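Local coordinates for protein transcriptional regulator, TetR family (Thermus thermophilus, PDB 3VPR) that probably binds operator DNA through an N-terminal helix-turn-helix domain and represses transcription as a TetR-family regulator, at residues T4-F16 and L40-I54. Numbering follows the deposited sequence.
Sequences TRDRILEEAAKLF and LYHHFGSKEEILYEI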
loop_
_atom_site.group_PDB
_atom_site.type_symbol
_atom_site.label_atom_id
_atom_site.label_comp_id
_atom_site.label_asym_id
_atom_site.label_seq_id
_atom_site.Cartn_x
_atom_site.Cartn_y
_atom_site.Cartn_z
ATOM N N THR A 4 22.022 19.142 -16.114
ATOM C CA THR A 4 20.857 19.036 -16.985
ATOM C C THR A 4 20.269 17.629 -16.889
ATOM O O THR A 4 19.054 17.442 -16.984
ATOM C CB THR A 4 21.223 19.266 -18.453
ATOM O OG1 THR A 4 21.852 20.540 -18.602
ATOM C CG2 THR A 4 19.965 19.189 -19.329
ATOM N N ARG A 5 21.141 16.640 -16.717
ATOM C CA ARG A 5 20.688 15.269 -16.609
ATOM C C ARG A 5 19.862 15.085 -15.336
ATOM O O ARG A 5 18.789 14.493 -15.385
ATOM C CB ARG A 5 21.864 14.293 -16.599
ATOM C CG ARG A 5 21.393 12.864 -16.790
ATOM C CD ARG A 5 22.476 11.827 -16.573
ATOM N NE ARG A 5 21.969 10.498 -16.916
ATOM C CZ ARG A 5 21.630 10.148 -18.147
ATOM N NH1 ARG A 5 21.761 11.039 -19.119
ATOM N NH2 ARG A 5 21.154 8.929 -18.403
ATOM N N ASP A 6 20.367 15.592 -14.209
ATOM C CA ASP A 6 19.664 15.489 -12.923
ATOM C C ASP A 6 18.336 16.259 -12.888
ATOM O O ASP A 6 17.354 15.782 -12.312
ATOM C CB ASP A 6 20.525 16.028 -11.775
ATOM C CG ASP A 6 21.853 15.342 -11.668
ATOM O OD1 ASP A 6 21.886 14.092 -11.662
ATOM O OD2 ASP A 6 22.866 16.059 -11.578
ATOM N N ARG A 7 18.324 17.456 -13.471
ATOM C CA ARG A 7 17.128 18.295 -13.496
ATOM C C ARG A 7 16.037 17.585 -14.282
ATOM O O ARG A 7 14.860 17.638 -13.937
ATOM C CB ARG A 7 17.434 19.662 -14.136
ATOM N N ILE A 8 16.436 16.914 -15.347
ATOM C CA ILE A 8 15.470 16.188 -16.140
ATOM C C ILE A 8 14.810 15.106 -15.286
ATOM O O ILE A 8 13.587 14.933 -15.354
ATOM C CB ILE A 8 16.132 15.542 -17.376
ATOM C CG1 ILE A 8 16.686 16.639 -18.295
ATOM C CG2 ILE A 8 15.123 14.660 -18.111
ATOM C CD1 ILE A 8 17.405 16.128 -19.554
ATOM N N LEU A 9 15.587 14.404 -14.455
ATOM C CA LEU A 9 14.998 13.320 -13.653
ATOM C C LEU A 9 14.103 13.811 -12.524
ATOM O O LEU A 9 13.027 13.260 -12.315
ATOM C CB LEU A 9 16.078 12.394 -13.093
ATOM C CG LEU A 9 16.854 11.627 -14.169
ATOM C CD1 LEU A 9 17.883 10.714 -13.516
ATOM C CD2 LEU A 9 15.880 10.809 -15.021
ATOM N N GLU A 10 14.540 14.842 -11.804
ATOM C CA GLU A 10 13.733 15.388 -10.720
ATOM C C GLU A 10 12.455 16.045 -11.256
ATOM O O GLU A 10 11.384 15.880 -10.691
ATOM C CB GLU A 10 14.536 16.417 -9.915
ATOM C CG GLU A 10 13.685 17.179 -8.893
ATOM C CD GLU A 10 14.501 17.790 -7.768
ATOM O OE1 GLU A 10 15.571 18.364 -8.053
ATOM O OE2 GLU A 10 14.067 17.706 -6.598
ATOM N N GLU A 11 12.584 16.776 -12.353
ATOM C CA GLU A 11 11.443 17.449 -12.963
ATOM C C GLU A 11 10.464 16.465 -13.565
ATOM O O GLU A 11 9.255 16.681 -13.515
ATOM C CB GLU A 11 11.900 18.429 -14.048
ATOM C CG GLU A 11 12.638 19.654 -13.507
ATOM C CD GLU A 11 11.774 20.490 -12.578
ATOM O OE1 GLU A 11 10.730 21.003 -13.041
ATOM O OE2 GLU A 11 12.135 20.631 -11.386
ATOM N N ALA A 12 10.988 15.399 -14.155
ATOM C CA ALA A 12 10.147 14.366 -14.745
ATOM C C ALA A 12 9.390 13.705 -13.599
ATOM O O ALA A 12 8.178 13.512 -13.668
ATOM C CB ALA A 12 10.998 13.326 -15.466
ATOM N N ALA A 13 10.114 13.365 -12.535
ATOM C CA ALA A 13 9.483 12.739 -11.385
ATOM C C ALA A 13 8.310 13.586 -10.870
ATOM O O ALA A 13 7.251 13.048 -10.555
ATOM C CB ALA A 13 10.504 12.514 -10.274
ATOM N N LYS A 14 8.491 14.902 -10.782
ATOM C CA LYS A 14 7.405 15.764 -10.314
ATOM C C LYS A 14 6.248 15.779 -11.308
ATOM O O LYS A 14 5.088 15.709 -10.920
ATOM C CB LYS A 14 7.884 17.197 -10.111
ATOM C CG LYS A 14 8.859 17.380 -8.979
ATOM C CD LYS A 14 9.255 18.850 -8.869
ATOM C CE LYS A 14 10.343 19.057 -7.829
ATOM N NZ LYS A 14 10.729 20.492 -7.727
ATOM N N LEU A 15 6.566 15.859 -12.593
ATOM C CA LEU A 15 5.523 15.904 -13.607
ATOM C C LEU A 15 4.720 14.606 -13.615
ATOM O O LEU A 15 3.499 14.634 -13.725
ATOM C CB LEU A 15 6.128 16.182 -14.987
ATOM C CG LEU A 15 5.098 16.235 -16.109
ATOM C CD1 LEU A 15 4.065 17.317 -15.797
ATOM C CD2 LEU A 15 5.786 16.519 -17.428
ATOM N N PHE A 16 5.404 13.474 -13.480
ATOM C CA PHE A 16 4.723 12.186 -13.456
ATOM C C PHE A 16 3.823 12.109 -12.225
ATOM O O PHE A 16 2.749 11.520 -12.274
ATOM C CB PHE A 16 5.717 11.025 -13.415
ATOM C CG PHE A 16 6.523 10.857 -14.674
ATOM C CD1 PHE A 16 5.990 11.195 -15.911
ATOM C CD2 PHE A 16 7.809 10.318 -14.619
ATOM C CE1 PHE A 16 6.730 11.000 -17.085
ATOM C CE2 PHE A 16 8.554 10.115 -15.777
ATOM C CZ PHE A 16 8.015 10.456 -17.016
ATOM N N LEU A 40 16.174 15.144 -24.834
ATOM C CA LEU A 40 15.709 14.141 -23.878
ATOM C C LEU A 40 16.146 12.745 -24.307
ATOM O O LEU A 40 16.662 11.976 -23.498
ATOM C CB LEU A 40 14.184 14.174 -23.744
ATOM C CG LEU A 40 13.614 15.316 -22.907
ATOM C CD1 LEU A 40 12.095 15.147 -22.749
ATOM C CD2 LEU A 40 14.284 15.301 -21.549
ATOM N N TYR A 41 15.941 12.423 -25.579
ATOM C CA TYR A 41 16.334 11.121 -26.082
ATOM C C TYR A 41 17.847 10.913 -25.993
ATOM O O TYR A 41 18.311 9.804 -25.715
ATOM C CB TYR A 41 15.859 10.954 -27.526
ATOM C CG TYR A 41 14.361 10.713 -27.643
ATOM C CD1 TYR A 41 13.739 9.698 -26.916
ATOM C CD2 TYR A 41 13.577 11.479 -28.493
ATOM C CE1 TYR A 41 12.371 9.456 -27.038
ATOM C CE2 TYR A 41 12.214 11.243 -28.624
ATOM C CZ TYR A 41 11.615 10.234 -27.897
ATOM O OH TYR A 41 10.260 10.016 -28.018
ATOM N N HIS A 42 18.610 11.980 -26.217
ATOM C CA HIS A 42 20.071 11.910 -26.168
ATOM C C HIS A 42 20.582 11.530 -24.782
ATOM O O HIS A 42 21.570 10.800 -24.662
ATOM C CB HIS A 42 20.696 13.251 -26.561
ATOM C CG HIS A 42 20.576 13.588 -28.014
ATOM N ND1 HIS A 42 20.942 14.819 -28.518
ATOM C CD2 HIS A 42 20.113 12.871 -29.068
ATOM C CE1 HIS A 42 20.708 14.848 -29.820
ATOM N NE2 HIS A 42 20.205 13.679 -30.180
ATOM N N HIS A 43 19.911 12.032 -23.744
ATOM C CA HIS A 43 20.318 11.769 -22.368
ATOM C C HIS A 43 19.783 10.478 -21.786
ATOM O O HIS A 43 20.397 9.907 -20.894
ATOM C CB HIS A 43 19.876 12.905 -21.443
ATOM C CG HIS A 43 20.641 14.175 -21.630
ATOM N ND1 HIS A 43 20.313 15.108 -22.589
ATOM C CD2 HIS A 43 21.725 14.664 -20.981
ATOM C CE1 HIS A 43 21.159 16.120 -22.519
ATOM N NE2 HIS A 43 22.026 15.876 -21.553
ATOM N N PHE A 44 18.652 10.009 -22.307
ATOM C CA PHE A 44 18.009 8.814 -21.779
ATOM C C PHE A 44 17.588 7.735 -22.776
ATOM O O PHE A 44 17.285 6.626 -22.377
ATOM C CB PHE A 44 16.797 9.248 -20.956
ATOM C CG PHE A 44 17.162 10.021 -19.728
ATOM C CD1 PHE A 44 17.635 9.366 -18.597
ATOM C CD2 PHE A 44 17.092 11.408 -19.721
ATOM C CE1 PHE A 44 18.038 10.085 -17.476
ATOM C CE2 PHE A 44 17.494 12.140 -18.604
ATOM C CZ PHE A 44 17.968 11.482 -17.482
ATOM N N GLY A 45 17.547 8.068 -24.060
ATOM C CA GLY A 45 17.174 7.082 -25.055
ATOM C C GLY A 45 15.687 6.786 -25.147
ATOM O O GLY A 45 15.187 6.525 -26.231
ATOM N N SER A 46 14.977 6.818 -24.025
ATOM C CA SER A 46 13.544 6.545 -24.041
ATOM C C SER A 46 12.888 7.040 -22.773
ATOM O O SER A 46 13.554 7.319 -21.771
ATOM C CB SER A 46 13.280 5.040 -24.158
ATOM O OG SER A 46 13.775 4.360 -23.010
ATOM N N LYS A 47 11.568 7.129 -22.831
ATOM C CA LYS A 47 10.756 7.555 -21.699
ATOM C C LYS A 47 10.871 6.512 -20.596
ATOM O O LYS A 47 10.935 6.835 -19.409
ATOM C CB LYS A 47 9.296 7.659 -22.142
ATOM C CG LYS A 47 8.315 8.145 -21.086
ATOM C CD LYS A 47 6.868 7.955 -21.611
ATOM C CE LYS A 47 5.825 8.174 -20.535
ATOM N NZ LYS A 47 4.455 7.872 -21.040
ATOM N N GLU A 48 10.889 5.249 -21.005
ATOM C CA GLU A 48 10.966 4.134 -20.070
ATOM C C GLU A 48 12.269 4.174 -19.273
ATOM O O GLU A 48 12.291 3.827 -18.097
ATOM C CB GLU A 48 10.824 2.810 -20.852
ATOM C CG GLU A 48 10.745 1.533 -20.015
ATOM C CD GLU A 48 12.104 1.043 -19.561
ATOM O OE1 GLU A 48 13.112 1.424 -20.198
ATOM O OE2 GLU A 48 12.164 0.269 -18.581
ATOM N N GLU A 49 13.350 4.606 -19.916
ATOM C CA GLU A 49 14.637 4.695 -19.239
ATOM C C GLU A 49 14.593 5.786 -18.174
ATOM O O GLU A 49 15.265 5.662 -17.150
ATOM C CB GLU A 49 15.761 4.985 -20.238
ATOM C CG GLU A 49 17.121 5.292 -19.606
ATOM C CD GLU A 49 17.756 4.090 -18.944
ATOM O OE1 GLU A 49 17.426 2.955 -19.335
ATOM O OE2 GLU A 49 18.607 4.277 -18.050
ATOM N N ILE A 50 13.796 6.832 -18.406
ATOM C CA ILE A 50 13.668 7.937 -17.439
ATOM C C ILE A 50 12.943 7.408 -16.202
ATOM O O ILE A 50 13.371 7.640 -15.064
ATOM C CB ILE A 50 12.869 9.140 -18.037
ATOM C CG1 ILE A 50 13.648 9.740 -19.212
ATOM C CG2 ILE A 50 12.621 10.211 -16.961
ATOM C CD1 ILE A 50 12.994 10.971 -19.842
ATOM N N LEU A 51 11.852 6.683 -16.437
ATOM C CA LEU A 51 11.085 6.073 -15.359
ATOM C C LEU A 51 11.980 5.078 -14.617
ATOM O O LEU A 51 11.939 4.963 -13.399
ATOM C CB LEU A 51 9.875 5.319 -15.926
ATOM C CG LEU A 51 9.185 4.401 -14.910
ATOM C CD1 LEU A 51 8.678 5.241 -13.746
ATOM C CD2 LEU A 51 8.038 3.644 -15.560
ATOM N N TYR A 52 12.778 4.342 -15.375
ATOM C CA TYR A 52 13.681 3.362 -14.789
ATOM C C TYR A 52 14.709 4.033 -13.864
ATOM O O TYR A 52 14.896 3.598 -12.733
ATOM C CB TYR A 52 14.382 2.578 -15.908
ATOM C CG TYR A 52 15.536 1.736 -15.442
ATOM C CD1 TYR A 52 15.347 0.695 -14.527
ATOM C CD2 TYR A 52 16.825 1.996 -15.893
ATOM C CE1 TYR A 52 16.415 -0.055 -14.071
ATOM C CE2 TYR A 52 17.900 1.254 -15.447
ATOM C CZ TYR A 52 17.695 0.232 -14.536
ATOM O OH TYR A 52 18.777 -0.487 -14.081
ATOM N N GLU A 53 15.354 5.097 -14.337
ATOM C CA GLU A 53 16.357 5.794 -13.529
ATOM C C GLU A 53 15.762 6.491 -12.303
ATOM O O GLU A 53 16.389 6.546 -11.246
ATOM C CB GLU A 53 17.158 6.767 -14.401
ATOM C CG GLU A 53 18.242 6.029 -15.177
ATOM C CD GLU A 53 19.084 6.916 -16.054
ATOM O OE1 GLU A 53 19.589 7.949 -15.565
ATOM O OE2 GLU A 53 19.253 6.561 -17.239
ATOM N N ILE A 54 14.543 7.001 -12.435
ATOM C CA ILE A 54 13.883 7.603 -11.293
ATOM C C ILE A 54 13.666 6.502 -10.236
ATOM O O ILE A 54 13.930 6.696 -9.049
ATOM C CB ILE A 54 12.528 8.209 -11.702
ATOM C CG1 ILE A 54 12.763 9.536 -12.435
ATOM C CG2 ILE A 54 11.638 8.397 -10.474
ATOM C CD1 ILE A 54 11.511 10.157 -13.018
#
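Leu-9 enters segment 40-54 as a knob, its side chain seated among Phe-44, Ile-50, Glu-53 and Ile-54. Its CD2 branch reaches Phe-44 CZ at 3.3 Å and Ile-50 CG2 at 3.8 Å, while CD1 turns to the Glu-53 side chain. Ile-54 answers as a knob among Leu-9, Ala-12, Ala-13 and Phe-16; with CG1 beside the backbone N, its CD1 lies 3.5 Å from Leu-9 O. Small side chains suit Ala-12 and Ala-13 because they let Ile-54 come this near, the axes of the helical segments 4-16 and 47-54 passing 9.9 Å apart at 89°. Ile-8 and Phe-44 run antiparallel alongside each other, Ile-8 CG2 3.5 Å from Phe-44 CE2, and Ile-8 also meets Leu-40.

At the polar edge, Arg-5 extends from CG to NE and lays its guanidinium flat on Phe-44, an off-centre cation-pi stack with planes 24° apart. NH1 donates to His-43 O (2.5 Å, N-H...O angle 140°), which lies at the guanidinium edge, and NH2 adds a weak bond to that oxygen. NH2 also makes a salt bridge to Glu-53 OE2 (3.3 Å), its hydrogen bond weak. Were Arg-5 shortened to an alanine, His-43 O would probably lose these donors, Glu-53 this cation and Phe-44 the guanidinium on its face.

Ser-46 is the N-cap of helix 47-70, its OG accepting from Glu-49 N. Helix 4-19 packs across both helix 37-44, probably the DNA-reading helix of the predicted helix-turn-helix, and helix 47-70; Leu-29 of helix 26-33 touches Ala-12, and Thr-99 of helix 94-103 packs on Phe-16 and Ile-54.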